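Local coordinates for protein transcription termination factor FttA (Pyrococcus horikoshii, PDB 3AF6) that probably terminates archaeal transcription by cutting nascent RNA at the exit channel of RNA polymerase with a two-zinc nuclease centre, at residues 215-220 with 252-257. Numbering follows the deposited sequence.
Sequences LVDFGV and IIITHA. With ZN (zinc ion), chain I.
D217 sets its carboxylate carbon CG beside its backbone N, anti to the carbonyl carbon (chi1 -74°), and T255 keeps OG1 between its backbone N and carbonyl carbon; these rotations bring the two side chains together. The carboxylate then takes T255 with both oxygens. D217 OD1 accepts from T255 N at 2.7 Å in a nearly straight bond (165° at the hydrogen), and D217 OD2 accepts from T255 OG1 at 2.9 Å. Each oxygen uses its syn lone pair, so T255 is held in the mouth of the carboxylate. Alongside, I254 folds its chain so that its CD1 lies 3.8 Å from D217 CA.

Just before this point the two chains run as neighbouring parallel strands, 213-216 and 251-253, of one of the sheets of the metallo-beta-lactamase fold. I253 N gives its hydrogen to L215 O at 2.7 Å, and I253 O accepts from D217 N. L215 and I252 share one face of the sheet, V216 and I253 the other, where I253 also packs on V351 and L353 of strand 349-355.

From the strand ends the contacts lead on to the metal. T255 OG1 in turn accepts from H256 ND1 at 3.1 Å, with the hydroxyl tilted 29° out of the ring plane; the far nitrogen, H256 NE2, binds a zinc ion at 2.2 Å, in a site completed by H258, H344 and D367. D217 OD2 also accepts from ND1 of H261, a ligand of the second zinc. The buried carboxylate thus sits in the second shell of both metals and probably helps orient H261 directly and H256 through the threonine hydroxyl.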
loop_
_atom_site.group_PDB
_atom_site.type_symbol
_atom_site.label_atom_id
_atom_site.label_comp_id
_atom_site.label_asym_id
_atom_site.label_seq_id
_atom_site.Cartn_x
_atom_site.Cartn_y
_atom_site.Cartn_z
ATOM N N LEU A 215 -3.846 12.050 -9.766
ATOM C CA LEU A 215 -3.430 12.403 -8.428
ATOM C C LEU A 215 -2.523 11.304 -7.900
ATOM O O LEU A 215 -2.905 10.130 -7.897
ATOM C CB LEU A 215 -4.665 12.546 -7.538
ATOM C CG LEU A 215 -4.536 13.190 -6.154
ATOM C CD1 LEU A 215 -3.778 14.505 -6.263
ATOM C CD2 LEU A 215 -5.941 13.425 -5.577
ATOM N N VAL A 216 -1.313 11.663 -7.489
ATOM C CA VAL A 216 -0.411 10.662 -6.924
ATOM C C VAL A 216 -0.435 10.865 -5.423
ATOM O O VAL A 216 0.080 11.850 -4.906
ATOM C CB VAL A 216 1.024 10.802 -7.453
ATOM C CG1 VAL A 216 1.937 9.806 -6.747
ATOM C CG2 VAL A 216 1.033 10.541 -8.947
ATOM N N ASP A 217 -1.053 9.908 -4.745
ATOM C CA ASP A 217 -1.246 9.926 -3.303
ATOM C C ASP A 217 -2.213 11.027 -2.885
ATOM O O ASP A 217 -2.478 11.973 -3.636
ATOM C CB ASP A 217 0.082 10.068 -2.552
ATOM C CG ASP A 217 0.906 8.782 -2.584
ATOM O OD1 ASP A 217 0.330 7.711 -2.904
ATOM O OD2 ASP A 217 2.120 8.837 -2.279
ATOM N N PHE A 218 -2.773 10.860 -1.695
ATOM C CA PHE A 218 -3.709 11.812 -1.123
ATOM C C PHE A 218 -3.765 11.451 0.351
ATOM O O PHE A 218 -4.680 10.760 0.817
ATOM C CB PHE A 218 -5.086 11.662 -1.749
ATOM C CG PHE A 218 -5.926 12.905 -1.655
ATOM C CD1 PHE A 218 -5.528 14.076 -2.302
ATOM C CD2 PHE A 218 -7.108 12.912 -0.924
ATOM C CE1 PHE A 218 -6.293 15.229 -2.219
ATOM C CE2 PHE A 218 -7.885 14.069 -0.836
ATOM C CZ PHE A 218 -7.481 15.225 -1.479
ATOM N N GLY A 219 -2.754 11.912 1.081
ATOM C CA GLY A 219 -2.679 11.608 2.484
ATOM C C GLY A 219 -3.253 12.687 3.366
ATOM O O GLY A 219 -3.724 13.741 2.914
ATOM N N VAL A 220 -3.212 12.384 4.653
ATOM C CA VAL A 220 -3.683 13.258 5.699
ATOM C C VAL A 220 -2.511 13.317 6.664
ATOM O O VAL A 220 -1.594 12.502 6.590
ATOM C CB VAL A 220 -4.901 12.643 6.415
ATOM C CG1 VAL A 220 -4.536 11.282 6.966
ATOM C CG2 VAL A 220 -5.362 13.551 7.537
ATOM N N ILE A 252 -6.360 8.260 -9.515
ATOM C CA ILE A 252 -5.592 8.488 -8.299
ATOM C C ILE A 252 -4.670 7.265 -8.174
ATOM O O ILE A 252 -5.071 6.146 -8.473
ATOM C CB ILE A 252 -6.498 8.578 -7.050
ATOM C CG1 ILE A 252 -7.434 9.787 -7.168
ATOM C CG2 ILE A 252 -5.639 8.709 -5.802
ATOM C CD1 ILE A 252 -8.428 9.948 -6.011
ATOM N N ILE A 253 -3.429 7.476 -7.766
ATOM C CA ILE A 253 -2.503 6.366 -7.608
ATOM C C ILE A 253 -1.955 6.433 -6.193
ATOM O O ILE A 253 -1.661 7.524 -5.701
ATOM C CB ILE A 253 -1.322 6.478 -8.596
ATOM C CG1 ILE A 253 -1.857 6.733 -10.005
ATOM C CG2 ILE A 253 -0.488 5.205 -8.563
ATOM C CD1 ILE A 253 -0.785 6.966 -11.031
ATOM N N ILE A 254 -1.811 5.288 -5.535
ATOM C CA ILE A 254 -1.277 5.293 -4.182
ATOM C C ILE A 254 0.047 4.533 -4.090
ATOM O O ILE A 254 0.112 3.361 -4.455
ATOM C CB ILE A 254 -2.291 4.683 -3.196
ATOM C CG1 ILE A 254 -3.640 5.419 -3.315
ATOM C CG2 ILE A 254 -1.743 4.753 -1.777
ATOM C CD1 ILE A 254 -3.578 6.954 -3.138
ATOM N N THR A 255 1.097 5.199 -3.600
ATOM C CA THR A 255 2.415 4.578 -3.459
ATOM C C THR A 255 2.410 3.468 -2.401
ATOM O O THR A 255 2.980 2.389 -2.618
ATOM C CB THR A 255 3.496 5.608 -3.060
ATOM O OG1 THR A 255 3.203 6.142 -1.765
ATOM C CG2 THR A 255 3.550 6.732 -4.064
ATOM N N HIS A 256 1.806 3.747 -1.245
ATOM C CA HIS A 256 1.715 2.750 -0.190
ATOM C C HIS A 256 0.615 3.038 0.820
ATOM O O HIS A 256 0.065 4.135 0.871
ATOM C CB HIS A 256 3.056 2.526 0.504
ATOM C CG HIS A 256 3.521 3.663 1.358
ATOM N ND1 HIS A 256 4.120 4.792 0.837
ATOM C CD2 HIS A 256 3.560 3.804 2.704
ATOM C CE1 HIS A 256 4.519 5.572 1.826
ATOM N NE2 HIS A 256 4.192 4.995 2.969
ATOM N N ALA A 257 0.300 2.037 1.624
ATOM C CA ALA A 257 -0.797 2.109 2.570
ATOM C C ALA A 257 -0.854 3.108 3.727
ATOM O O ALA A 257 -1.948 3.378 4.224
ATOM C CB ALA A 257 -1.048 0.718 3.106
HETATM ZN ZN ZN I . 5.272 5.208 4.926
#